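Local atomic coordinates of IWS1 (Encephalitozoon cuniculi, PDB entry 2XPP), a protein that probably regulates transcription by RNA polymerase II in the nucleus, perhaps both during and after recruitment of the TATA-binding protein. Residues A[8-13]-A[55-60]; A[26-31]-A[72-77]; A[36-41]-A[80-85]; A[86-91]-A[125-130]. All blocks are in the same frame, centred on the assembly; numbering follows the deposited sequence.

Contact 1: A[8-13]-A[55-60]; sequences EISRSL and ESLLDE
Arg11 reaches over from helix 5-30 to take the carboxylate of Glu60 side-on, NE and NH2 each meeting a different oxygen. The NE to OE1 bond of Arg11 and Glu60 is short, 2.7 Å, and nearly straight, with OE1 lying in the guanidinium plane. The second bond, Arg11 NH2 to Glu60 OE2 at 3.1 Å, is more bent (150°) and tilted from that plane. The two flat groups are strongly turned, 73° apart, and both nitrogens arrive from above the carboxylate, so this is a twisted pair and not a coplanar one. An extended chain from CG to NE carries the guanidinium across, while Glu60 folds back at chi2 to raise its carboxylate. Beneath the salt bridge Ser10 faces the other helix: its OG sits 3.2 Å from Ser56 CB, and its CB lies 3.7 Å from Leu57 CD2. That hydroxyl is hydrogen-bonded to Val6 O, one turn back in its own helix. Deeper still, Leu13 CD2 meets Leu57 CD2 at 4.0 Å, and Leu13 goes on to Ile47 and Leu48 of helix 36-48. Glu60, the first residue beyond the short helix, also accepts a hydrogen bond at its backbone O from Lys14 NZ. The segment axes come within 8.9 Å at -55°, consistent with the small Ser10 at the closest point: a helix-helix crossing in an all-helical fold, with a small serine and a leucine pair inside and a salt bridge at its outer edge.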
loop_
_atom_site.group_PDB
_atom_site.type_symbol
_atom_site.label_atom_id
_atom_site.label_comp_id
_atom_site.label_asym_id
_atom_site.label_seq_id
_atom_site.Cartn_x
_atom_site.Cartn_y
_atom_site.Cartn_z
ATOM N N GLU A 8 -19.567 -8.934 -0.584
ATOM C CA GLU A 8 -19.071 -10.265 -0.907
ATOM C C GLU A 8 -17.952 -10.147 -1.924
ATOM O O GLU A 8 -16.921 -10.833 -1.831
ATOM C CB GLU A 8 -20.191 -11.145 -1.434
ATOM C CG GLU A 8 -21.171 -11.566 -0.353
ATOM C CD GLU A 8 -22.528 -12.083 -0.881
ATOM O OE1 GLU A 8 -22.688 -12.335 -2.105
ATOM O OE2 GLU A 8 -23.446 -12.256 -0.051
ATOM N N ILE A 9 -18.155 -9.279 -2.914
ATOM C CA ILE A 9 -17.105 -9.072 -3.923
ATOM C C ILE A 9 -15.829 -8.524 -3.287
ATOM O O ILE A 9 -14.735 -8.997 -3.551
ATOM C CB ILE A 9 -17.594 -8.194 -5.126
ATOM C CG1 ILE A 9 -18.619 -8.972 -5.937
ATOM C CG2 ILE A 9 -16.367 -7.834 -6.020
ATOM C CD1 ILE A 9 -19.580 -8.137 -6.728
ATOM N N SER A 10 -15.976 -7.538 -2.412
ATOM C CA SER A 10 -14.812 -6.897 -1.834
ATOM C C SER A 10 -14.091 -7.869 -0.911
ATOM O O SER A 10 -12.852 -7.949 -0.940
ATOM C CB SER A 10 -15.215 -5.626 -1.088
ATOM O OG SER A 10 -15.791 -4.682 -1.980
ATOM N N ARG A 11 -14.843 -8.630 -0.116
ATOM C CA ARG A 11 -14.229 -9.628 0.779
ATOM C C ARG A 11 -13.495 -10.720 -0.002
ATOM O O ARG A 11 -12.408 -11.132 0.398
ATOM C CB ARG A 11 -15.269 -10.227 1.720
ATOM C CG ARG A 11 -15.705 -9.207 2.763
ATOM C CD ARG A 11 -16.865 -9.632 3.678
ATOM N NE ARG A 11 -17.203 -8.479 4.535
ATOM C CZ ARG A 11 -18.373 -8.244 5.121
ATOM N NH1 ARG A 11 -19.402 -9.073 4.941
ATOM N NH2 ARG A 11 -18.537 -7.140 5.869
ATOM N N SER A 12 -14.077 -11.167 -1.115
ATOM C CA SER A 12 -13.400 -12.122 -2.031
ATOM C C SER A 12 -12.054 -11.604 -2.606
ATOM O O SER A 12 -11.041 -12.323 -2.591
ATOM C CB SER A 12 -14.366 -12.551 -3.150
ATOM O OG SER A 12 -13.680 -13.265 -4.175
ATOM N N LEU A 13 -12.057 -10.369 -3.097
ATOM C CA LEU A 13 -10.832 -9.752 -3.605
ATOM C C LEU A 13 -9.782 -9.619 -2.507
ATOM O O LEU A 13 -8.625 -9.952 -2.737
ATOM C CB LEU A 13 -11.134 -8.406 -4.261
ATOM C CG LEU A 13 -9.957 -7.813 -5.045
ATOM C CD1 LEU A 13 -9.513 -8.763 -6.136
ATOM C CD2 LEU A 13 -10.341 -6.445 -5.643
ATOM N N GLU A 55 -15.636 2.178 -2.195
ATOM C CA GLU A 55 -15.950 2.403 -0.794
ATOM C C GLU A 55 -16.009 1.113 -0.002
ATOM O O GLU A 55 -15.585 1.092 1.137
ATOM C CB GLU A 55 -17.268 3.125 -0.631
ATOM C CG GLU A 55 -17.164 4.635 -0.812
ATOM C CD GLU A 55 -16.125 5.281 0.127
ATOM O OE1 GLU A 55 -16.322 5.319 1.362
ATOM O OE2 GLU A 55 -15.109 5.751 -0.392
ATOM N N SER A 56 -16.583 0.066 -0.596
ATOM C CA SER A 56 -16.649 -1.241 0.059
ATOM C C SER A 56 -15.258 -1.783 0.292
ATOM O O SER A 56 -14.959 -2.306 1.367
ATOM C CB SER A 56 -17.419 -2.255 -0.778
ATOM O OG SER A 56 -18.773 -1.907 -0.863
ATOM N N LEU A 57 -14.375 -1.652 -0.711
ATOM C CA LEU A 57 -13.001 -2.092 -0.566
ATOM C C LEU A 57 -12.299 -1.352 0.597
ATOM O O LEU A 57 -11.620 -1.984 1.425
ATOM C CB LEU A 57 -12.240 -1.934 -1.896
ATOM C CG LEU A 57 -12.611 -2.909 -3.002
ATOM C CD1 LEU A 57 -11.997 -2.398 -4.290
ATOM C CD2 LEU A 57 -12.111 -4.321 -2.697
ATOM N N LEU A 58 -12.488 -0.040 0.685
ATOM C CA LEU A 58 -11.818 0.746 1.721
ATOM C C LEU A 58 -12.392 0.346 3.085
ATOM O O LEU A 58 -11.634 0.155 4.046
ATOM C CB LEU A 58 -12.012 2.241 1.477
ATOM C CG LEU A 58 -11.239 2.797 0.283
ATOM C CD1 LEU A 58 -11.651 4.241 0.004
ATOM C CD2 LEU A 58 -9.680 2.677 0.565
ATOM N N ASP A 59 -13.722 0.186 3.141
ATOM C CA ASP A 59 -14.432 -0.211 4.372
ATOM C C ASP A 59 -13.992 -1.596 4.863
ATOM O O ASP A 59 -13.968 -1.855 6.087
ATOM C CB ASP A 59 -15.954 -0.219 4.175
ATOM C CG ASP A 59 -16.562 1.168 4.158
ATOM O OD1 ASP A 59 -15.847 2.150 4.441
ATOM O OD2 ASP A 59 -17.788 1.280 3.889
ATOM N N GLU A 60 -13.667 -2.483 3.923
ATOM C CA GLU A 60 -13.226 -3.817 4.251
ATOM C C GLU A 60 -11.721 -3.921 4.484
ATOM O O GLU A 60 -11.200 -5.030 4.629
ATOM C CB GLU A 60 -13.699 -4.850 3.224
ATOM C CG GLU A 60 -15.233 -5.113 3.279
ATOM C CD GLU A 60 -15.758 -5.530 4.677
ATOM O OE1 GLU A 60 -15.339 -6.589 5.202
ATOM O OE2 GLU A 60 -16.598 -4.804 5.259
#

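Contact 2: A[26-31]-A[72-77]; sequences ANNLEG and PLPDKS
Asn28 meets Asp75 with both ends of its amide. Its ND2 gives a fairly straight hydrogen bond to Asp75 OD2, 3.0 Å long, while its OD1 receives a weak one from the backbone N of Asp75, 3.2 Å and bent to 129°. Amide and carboxylate stand almost perpendicular, 88° apart: OD2 lies near the plane of the amide, yet ND2 approaches from above the carboxylate. With CG anti to the backbone N (chi1 176°), the Asn28 side chain stretches from the helix toward the loop and lies against Leu73 and the Pro74 ring, its CB 3.7 Å from Leu73 CD2 and its OD1 3.4 Å from Pro74 CD. Next to it, Leu29 sets CG against Pro74 CB at 3.7 Å, the two side chains crossing at about a right angle.

A second shell fixes the loop. Residues Leu73 to Lys76 form a type I beta turn, and Asp75 OD1 takes both the hydroxyl of Ser77 (OG to OD1 2.6 Å) and its backbone N, the latter making an Asx turn. Asn25, a turn earlier on helix 5-30, also touches Leu73 and Pro74, whereas the helix itself stops at a Schellman motif with Gly31 as its C-prime residue. The two carboxylate oxygens of Asp75 therefore divide their work, OD1 holding the loop together and OD2 joining it to the helix, a polar link made without a salt bridge.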
loop_
_atom_site.group_PDB
_atom_site.type_symbol
_atom_site.label_atom_id
_atom_site.label_comp_id
_atom_site.label_asym_id
_atom_site.label_seq_id
_atom_site.Cartn_x
_atom_site.Cartn_y
_atom_site.Cartn_z
ATOM N N ALA A 26 5.919 -17.140 1.643
ATOM C CA ALA A 26 6.322 -18.490 1.975
ATOM C C ALA A 26 7.316 -19.021 0.949
ATOM O O ALA A 26 8.304 -19.697 1.306
ATOM C CB ALA A 26 5.083 -19.411 1.994
ATOM N N ASN A 27 7.036 -18.735 -0.326
ATOM C CA ASN A 27 7.952 -19.213 -1.374
ATOM C C ASN A 27 9.293 -18.478 -1.279
ATOM O O ASN A 27 10.330 -19.077 -1.520
ATOM C CB ASN A 27 7.331 -19.101 -2.784
ATOM C CG ASN A 27 6.224 -20.169 -3.029
ATOM O OD1 ASN A 27 6.131 -21.152 -2.295
ATOM N ND2 ASN A 27 5.401 -19.977 -4.078
ATOM N N ASN A 28 9.273 -17.181 -0.963
ATOM C CA ASN A 28 10.553 -16.475 -0.808
ATOM C C ASN A 28 11.409 -17.089 0.307
ATOM O O ASN A 28 12.604 -17.299 0.140
ATOM C CB ASN A 28 10.296 -14.982 -0.608
ATOM C CG ASN A 28 11.526 -14.201 -0.358
ATOM O OD1 ASN A 28 11.893 -13.929 0.786
ATOM N ND2 ASN A 28 12.173 -13.810 -1.418
ATOM N N LEU A 29 10.771 -17.478 1.416
ATOM C CA LEU A 29 11.507 -18.098 2.526
ATOM C C LEU A 29 12.044 -19.476 2.156
ATOM O O LEU A 29 13.101 -19.892 2.579
ATOM C CB LEU A 29 10.611 -18.259 3.750
ATOM C CG LEU A 29 10.406 -16.952 4.532
ATOM C CD1 LEU A 29 9.237 -17.196 5.424
ATOM C CD2 LEU A 29 11.629 -16.678 5.356
ATOM N N GLU A 30 11.270 -20.180 1.351
ATOM C CA GLU A 30 11.607 -21.510 0.956
ATOM C C GLU A 30 12.651 -21.568 -0.160
ATOM O O GLU A 30 13.311 -22.568 -0.286
ATOM C CB GLU A 30 10.326 -22.213 0.486
ATOM C CG GLU A 30 10.568 -23.516 -0.302
ATOM C CD GLU A 30 11.124 -24.675 0.513
ATOM O OE1 GLU A 30 11.271 -24.593 1.769
ATOM O OE2 GLU A 30 11.435 -25.712 -0.136
ATOM N N GLY A 31 12.749 -20.499 -0.966
ATOM C CA GLY A 31 13.606 -20.509 -2.189
ATOM C C GLY A 31 12.961 -21.067 -3.453
ATOM O O GLY A 31 13.658 -21.593 -4.354
ATOM N N PRO A 72 8.468 -5.024 1.903
ATOM C CA PRO A 72 9.570 -5.934 1.517
ATOM C C PRO A 72 9.180 -7.401 1.711
ATOM O O PRO A 72 8.376 -7.738 2.588
ATOM C CB PRO A 72 10.691 -5.605 2.504
ATOM C CG PRO A 72 10.300 -4.242 3.067
ATOM C CD PRO A 72 8.830 -4.170 3.053
ATOM N N LEU A 73 9.755 -8.226 0.880
ATOM C CA LEU A 73 9.756 -9.674 1.099
ATOM C C LEU A 73 10.539 -10.083 2.374
ATOM O O LEU A 73 11.360 -9.300 2.894
ATOM C CB LEU A 73 10.374 -10.379 -0.117
ATOM C CG LEU A 73 9.260 -10.405 -1.163
ATOM C CD1 LEU A 73 9.234 -9.158 -2.049
ATOM C CD2 LEU A 73 9.226 -11.684 -1.944
ATOM N N PRO A 74 10.297 -11.322 2.891
ATOM C CA PRO A 74 11.027 -11.790 4.060
ATOM C C PRO A 74 12.560 -11.667 3.998
ATOM O O PRO A 74 13.222 -11.526 5.045
ATOM C CB PRO A 74 10.574 -13.270 4.208
ATOM C CG PRO A 74 9.221 -13.276 3.574
ATOM C CD PRO A 74 9.333 -12.329 2.402
ATOM N N ASP A 75 13.143 -11.727 2.806
ATOM C CA ASP A 75 14.591 -11.653 2.648
ATOM C C ASP A 75 15.094 -10.209 2.443
ATOM O O ASP A 75 16.263 -9.999 2.096
ATOM C CB ASP A 75 15.061 -12.559 1.500
ATOM C CG ASP A 75 14.600 -12.053 0.119
ATOM O OD1 ASP A 75 13.873 -11.043 0.028
ATOM O OD2 ASP A 75 14.920 -12.731 -0.878
ATOM N N LYS A 76 14.222 -9.240 2.715
ATOM C CA LYS A 76 14.505 -7.786 2.592
ATOM C C LYS A 76 14.415 -7.237 1.180
ATOM O O LYS A 76 14.506 -5.993 0.982
ATOM C CB LYS A 76 15.885 -7.410 3.140
ATOM C CG LYS A 76 16.051 -7.732 4.613
ATOM C CD LYS A 76 17.394 -7.243 5.185
ATOM C CE LYS A 76 18.458 -8.235 5.052
ATOM N NZ LYS A 76 19.755 -7.641 5.510
ATOM N N SER A 77 14.237 -8.113 0.201
ATOM C CA SER A 77 14.109 -7.625 -1.176
ATOM C C SER A 77 12.773 -6.903 -1.415
ATOM O O SER A 77 11.829 -7.082 -0.669
ATOM C CB SER A 77 14.258 -8.757 -2.198
ATOM O OG SER A 77 13.217 -9.700 -2.067
#

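Contact 3: A[36-41]-A[80-85]; sequences GKIENV and NIKIRK
Ile83 pushes its CD1 against Lys37, 3.6 Å from CB, and forms the close-packed inner part of this crossing. The two side chains run at about a right angle, so the isoleucine tip abuts the base of the lysine chain. Lys37 then bends at chi3 and chi4 toward helix 5-30, where its NZ makes a salt bridge with Asp24. On the same inner side Val41 lies beside Ile83, with their CG1 atoms 4.3 Å apart, and Trp69 of helix 62-70 packs on both Lys37 and Val41.

Toward solvent the contact passes to Ile38, Asn80 and Lys82, which are partly exposed or exposed. Ile38, its CG1 anti to the backbone N (chi1 -167°), leans its CD1 over to Asn80 and Lys82, lying 3.8 Å from Asn80 CG and 3.8 Å from Lys82 CB. Lys82 runs across that methyl and turns at chi4, bringing its NZ within 3.2 Å of Ile38 O and 3.5 Å of Val41 CG1. Asn80 serves as N-cap of helix 81-92: its OD1 accepts from Lys82 N at 2.8 Å, in the carbonyl plane and on a lone pair, which also holds the amide beside Ile38. The segment axes cross at 52°, 9.6 Å apart at their closest. This is an oblique helix-helix packing within an all-helical bundle, joining helix 36-48 to the N-capped start of helix 81-92.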
loop_
_atom_site.group_PDB
_atom_site.type_symbol
_atom_site.label_atom_id
_atom_site.label_comp_id
_atom_site.label_asym_id
_atom_site.label_seq_id
_atom_site.Cartn_x
_atom_site.Cartn_y
_atom_site.Cartn_z
ATOM N N GLY A 36 3.432 -14.900 -7.706
ATOM C CA GLY A 36 1.968 -14.680 -7.585
ATOM C C GLY A 36 1.555 -13.228 -7.756
ATOM O O GLY A 36 0.572 -12.927 -8.488
ATOM N N LYS A 37 2.309 -12.317 -7.144
ATOM C CA LYS A 37 1.968 -10.898 -7.265
ATOM C C LYS A 37 2.115 -10.438 -8.684
ATOM O O LYS A 37 1.226 -9.770 -9.253
ATOM C CB LYS A 37 2.840 -10.012 -6.351
ATOM C CG LYS A 37 2.515 -10.199 -4.871
ATOM C CD LYS A 37 3.367 -9.268 -3.968
ATOM C CE LYS A 37 4.863 -9.457 -4.192
ATOM N NZ LYS A 37 5.278 -10.842 -3.868
ATOM N N ILE A 38 3.243 -10.780 -9.273
ATOM C CA ILE A 38 3.466 -10.293 -10.644
ATOM C C ILE A 38 2.478 -10.878 -11.650
ATOM O O ILE A 38 2.092 -10.183 -12.598
ATOM C CB ILE A 38 4.966 -10.452 -11.036
ATOM C CG1 ILE A 38 5.278 -9.679 -12.320
ATOM C CG2 ILE A 38 5.357 -11.879 -11.206
ATOM C CD1 ILE A 38 5.307 -8.176 -12.113
ATOM N N GLU A 39 2.070 -12.136 -11.460
ATOM C CA GLU A 39 1.174 -12.809 -12.407
ATOM C C GLU A 39 -0.273 -12.287 -12.283
ATOM O O GLU A 39 -1.098 -12.477 -13.193
ATOM C CB GLU A 39 1.229 -14.336 -12.248
ATOM C CG GLU A 39 2.580 -14.917 -12.721
ATOM C CD GLU A 39 2.832 -16.379 -12.304
ATOM O OE1 GLU A 39 2.021 -16.935 -11.535
ATOM O OE2 GLU A 39 3.856 -16.975 -12.760
ATOM N N ASN A 40 -0.571 -11.630 -11.164
ATOM C CA ASN A 40 -1.955 -11.241 -10.871
ATOM C C ASN A 40 -2.165 -9.739 -10.753
ATOM O O ASN A 40 -3.312 -9.284 -10.677
ATOM C CB ASN A 40 -2.422 -11.923 -9.582
ATOM C CG ASN A 40 -2.659 -13.395 -9.771
ATOM O OD1 ASN A 40 -3.708 -13.802 -10.284
ATOM N ND2 ASN A 40 -1.682 -14.216 -9.414
ATOM N N VAL A 41 -1.081 -8.976 -10.673
ATOM C CA VAL A 41 -1.198 -7.551 -10.367
ATOM C C VAL A 41 -2.053 -6.785 -11.392
ATOM O O VAL A 41 -2.803 -5.872 -10.986
ATOM C CB VAL A 41 0.169 -6.820 -10.134
ATOM C CG1 VAL A 41 1.047 -6.761 -11.391
ATOM C CG2 VAL A 41 -0.060 -5.433 -9.555
ATOM N N ASN A 80 8.768 -6.664 -7.406
ATOM C CA ASN A 80 9.042 -6.226 -8.766
ATOM C C ASN A 80 8.471 -4.828 -9.019
ATOM O O ASN A 80 7.367 -4.508 -8.538
ATOM C CB ASN A 80 8.400 -7.221 -9.746
ATOM C CG ASN A 80 8.774 -6.972 -11.133
ATOM O OD1 ASN A 80 8.423 -5.941 -11.731
ATOM N ND2 ASN A 80 9.528 -7.937 -11.728
ATOM N N ILE A 81 9.256 -3.999 -9.705
ATOM C CA ILE A 81 8.885 -2.570 -9.879
ATOM C C ILE A 81 7.499 -2.445 -10.578
ATOM O O ILE A 81 6.789 -1.413 -10.434
ATOM C CB ILE A 81 10.014 -1.789 -10.640
ATOM C CG1 ILE A 81 9.840 -0.263 -10.404
ATOM C CG2 ILE A 81 10.052 -2.163 -12.112
ATOM C CD1 ILE A 81 10.898 0.572 -10.996
ATOM N N LYS A 82 7.105 -3.465 -11.341
ATOM C CA LYS A 82 5.775 -3.366 -12.005
ATOM C C LYS A 82 4.659 -3.341 -10.956
ATOM O O LYS A 82 3.659 -2.600 -11.093
ATOM C CB LYS A 82 5.588 -4.492 -13.003
ATOM C CG LYS A 82 4.143 -4.615 -13.508
ATOM C CD LYS A 82 4.103 -5.518 -14.718
ATOM C CE LYS A 82 2.738 -6.160 -14.919
ATOM N NZ LYS A 82 2.710 -7.600 -14.408
ATOM N N ILE A 83 4.827 -4.121 -9.880
ATOM C CA ILE A 83 3.927 -4.089 -8.745
ATOM C C ILE A 83 3.934 -2.753 -7.996
ATOM O O ILE A 83 2.859 -2.177 -7.688
ATOM C CB ILE A 83 4.244 -5.231 -7.746
ATOM C CG1 ILE A 83 4.212 -6.573 -8.502
ATOM C CG2 ILE A 83 3.315 -5.121 -6.507
ATOM C CD1 ILE A 83 5.090 -7.628 -7.823
ATOM N N ARG A 84 5.136 -2.247 -7.752
ATOM C CA ARG A 84 5.330 -0.965 -7.065
ATOM C C ARG A 84 4.602 0.134 -7.838
ATOM O O ARG A 84 3.835 0.923 -7.250
ATOM C CB ARG A 84 6.814 -0.652 -6.929
ATOM C CG ARG A 84 7.497 -1.775 -6.121
ATOM C CD ARG A 84 8.820 -1.389 -5.496
ATOM N NE ARG A 84 9.804 -0.669 -6.316
ATOM C CZ ARG A 84 10.848 -1.251 -6.929
ATOM N NH1 ARG A 84 10.977 -2.568 -6.913
ATOM N NH2 ARG A 84 11.750 -0.527 -7.594
ATOM N N LYS A 85 4.837 0.189 -9.135
ATOM C CA LYS A 85 4.225 1.256 -9.961
ATOM C C LYS A 85 2.716 1.127 -9.992
ATOM O O LYS A 85 1.987 2.124 -9.774
ATOM C CB LYS A 85 4.768 1.200 -11.376
ATOM C CG LYS A 85 6.151 1.731 -11.398
ATOM C CD LYS A 85 6.644 1.708 -12.817
ATOM C CE LYS A 85 7.950 2.426 -12.845
ATOM N NZ LYS A 85 8.448 2.478 -14.244
#

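Contact 4: A[86-91]-A[125-130]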
loop_
_atom_site.group_PDB
_atom_site.type_symbol
_atom_site.label_atom_id
_atom_site.label_comp_id
_atom_site.label_asym_id
_atom_site.label_seq_id
_atom_site.Cartn_x
_atom_site.Cartn_y
_atom_site.Cartn_z
ATOM N N ARG A 86 2.231 -0.077 -10.250
ATOM C CA ARG A 86 0.803 -0.231 -10.474
ATOM C C ARG A 86 -0.029 0.013 -9.199
ATOM O O ARG A 86 -1.060 0.661 -9.277
ATOM C CB ARG A 86 0.516 -1.601 -10.989
ATOM C CG ARG A 86 -0.932 -1.761 -11.319
ATOM C CD ARG A 86 -1.302 -0.966 -12.603
ATOM N NE ARG A 86 -2.701 -1.226 -12.895
ATOM C CZ ARG A 86 -3.578 -0.360 -13.375
ATOM N NH1 ARG A 86 -3.213 0.889 -13.656
ATOM N NH2 ARG A 86 -4.826 -0.756 -13.568
ATOM N N LEU A 87 0.457 -0.467 -8.065
ATOM C CA LEU A 87 -0.231 -0.236 -6.780
ATOM C C LEU A 87 -0.180 1.217 -6.361
ATOM O O LEU A 87 -1.134 1.692 -5.764
ATOM C CB LEU A 87 0.206 -1.173 -5.650
ATOM C CG LEU A 87 -0.246 -2.626 -5.940
ATOM C CD1 LEU A 87 0.229 -3.463 -4.760
ATOM C CD2 LEU A 87 -1.763 -2.744 -6.132
ATOM N N LEU A 88 0.900 1.938 -6.644
ATOM C CA LEU A 88 0.909 3.367 -6.305
ATOM C C LEU A 88 -0.122 4.066 -7.198
ATOM O O LEU A 88 -0.791 4.982 -6.757
ATOM C CB LEU A 88 2.279 4.022 -6.539
ATOM C CG LEU A 88 3.338 3.644 -5.485
ATOM C CD1 LEU A 88 4.585 4.414 -5.822
ATOM C CD2 LEU A 88 2.929 3.917 -4.026
ATOM N N ASP A 89 -0.227 3.640 -8.464
ATOM C CA ASP A 89 -1.252 4.202 -9.380
ATOM C C ASP A 89 -2.669 3.967 -8.828
ATOM O O ASP A 89 -3.523 4.898 -8.883
ATOM C CB ASP A 89 -1.108 3.552 -10.767
ATOM C CG ASP A 89 -2.135 4.040 -11.781
ATOM O OD1 ASP A 89 -2.396 5.271 -11.869
ATOM O OD2 ASP A 89 -2.644 3.164 -12.534
ATOM N N VAL A 90 -2.946 2.739 -8.393
ATOM C CA VAL A 90 -4.218 2.400 -7.719
ATOM C C VAL A 90 -4.535 3.355 -6.530
ATOM O O VAL A 90 -5.616 3.960 -6.485
ATOM C CB VAL A 90 -4.259 0.932 -7.251
ATOM C CG1 VAL A 90 -5.445 0.659 -6.276
ATOM C CG2 VAL A 90 -4.386 0.002 -8.475
ATOM N N LEU A 91 -3.584 3.461 -5.605
ATOM C CA LEU A 91 -3.750 4.298 -4.402
ATOM C C LEU A 91 -4.089 5.753 -4.757
ATOM O O LEU A 91 -4.903 6.379 -4.076
ATOM C CB LEU A 91 -2.466 4.229 -3.573
ATOM C CG LEU A 91 -2.259 2.895 -2.864
ATOM C CD1 LEU A 91 -0.901 2.864 -2.319
ATOM C CD2 LEU A 91 -3.280 2.662 -1.729
ATOM N N ALA A 125 9.195 9.772 -6.991
ATOM C CA ALA A 125 8.367 10.936 -7.261
ATOM C C ALA A 125 6.874 10.605 -7.121
ATOM O O ALA A 125 6.090 11.433 -6.590
ATOM C CB ALA A 125 8.675 11.482 -8.657
ATOM N N SER A 126 6.439 9.440 -7.609
ATOM C CA SER A 126 5.019 9.025 -7.429
ATOM C C SER A 126 4.644 8.917 -5.961
ATOM O O SER A 126 3.595 9.402 -5.549
ATOM C CB SER A 126 4.670 7.688 -8.134
ATOM O OG SER A 126 4.785 7.892 -9.538
ATOM N N ALA A 127 5.517 8.288 -5.168
ATOM C CA ALA A 127 5.259 8.124 -3.743
ATOM C C ALA A 127 5.225 9.502 -3.038
ATOM O O ALA A 127 4.424 9.722 -2.138
ATOM C CB ALA A 127 6.370 7.248 -3.111
ATOM N N LYS A 128 6.153 10.364 -3.394
ATOM C CA LYS A 128 6.222 11.711 -2.785
ATOM C C LYS A 128 4.912 12.438 -3.012
ATOM O O LYS A 128 4.366 13.087 -2.108
ATOM C CB LYS A 128 7.382 12.510 -3.347
ATOM C CG LYS A 128 8.683 12.186 -2.672
ATOM C CD LYS A 128 9.799 13.130 -3.073
ATOM C CE LYS A 128 11.106 12.693 -2.406
ATOM N NZ LYS A 128 11.159 13.106 -0.943
ATOM N N ALA A 129 4.395 12.356 -4.247
ATOM C CA ALA A 129 3.154 13.055 -4.552
ATOM C C ALA A 129 1.961 12.481 -3.745
ATOM O O ALA A 129 1.058 13.222 -3.272
ATOM C CB ALA A 129 2.898 12.961 -6.067
ATOM N N LEU A 130 1.961 11.166 -3.568
ATOM C CA LEU A 130 0.925 10.515 -2.812
ATOM C C LEU A 130 1.035 10.925 -1.317
ATOM O O LEU A 130 0.015 11.213 -0.660
ATOM C CB LEU A 130 1.085 9.006 -2.988
ATOM C CG LEU A 130 -0.059 8.115 -2.632
ATOM C CD1 LEU A 130 -1.381 8.564 -3.320
ATOM C CD2 LEU A 130 0.308 6.672 -3.099
#
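Leu130 inserts its CD2 methyl between two leucines of the facing helix, 3.7 Å from Leu91 CB and 3.9 Å from Leu88 CD2. Contact between the segments is wholly apolar or van der Waals in kind, with no hydrogen bond across. Leu130 reaches out with CG anti to its own nitrogen (chi1 -163°), crossing Leu91 at about a right angle and Leu88 more obliquely. Leu88 divides its two methyls: CD2 goes to Leu130, while CD1 lies over the start of the other segment, 4.0 Å from Ser126 CB, 4.0 Å from Ala127 N and 4.3 Å from Ala127 CB. The small Ser126 and Ala127 thus offer backbone and CB atoms to a methyl from the opposite helix.

The two segments run nearly parallel, at 22° with axes 10.3 Å apart, and lie in the helical bundle of the TFIIS N-terminal domain type. Other helices close round the same apolar layer: Leu91 also meets Leu63 and Ile66 of helix 62-70, while Leu130 packs on Val110 and Ala127 on Tyr113 of helix 106-115.

Polar and charged groups are kept to the flanks. Ser126 OG bonds back to Glu122 O within its own helix. On the far side of helix 81-92, Arg86 NH1 forms a salt bridge with Asp89 OD2 at 2.6 Å, one turn apart, and its other nitrogens reach Asp46 and Ser45 of helix 36-48.

Contact 4 is the buried one, held by leucine side chains packed on one another and on Ser126 and Ala127, with no hydrogen bond across, whereas contact 2 lies at the surface and depends on an amide-carboxylate pair beside a proline. Contacts 1 and 3 fall between: both are oblique helix crossings, partly buried, but contact 1 has a serine at its middle and a salt bridge at its edge, contact 3 an isoleucine-rich middle and a lysine at its edge. The long helix 5-30 serves contacts 1 and 2, whose centres are 27 Å apart. Helix 81-92 serves contacts 3 and 4, which touch where Val41 CG2 meets Arg86 CB. Contacts 1, 2 and 3 interlace along the chain.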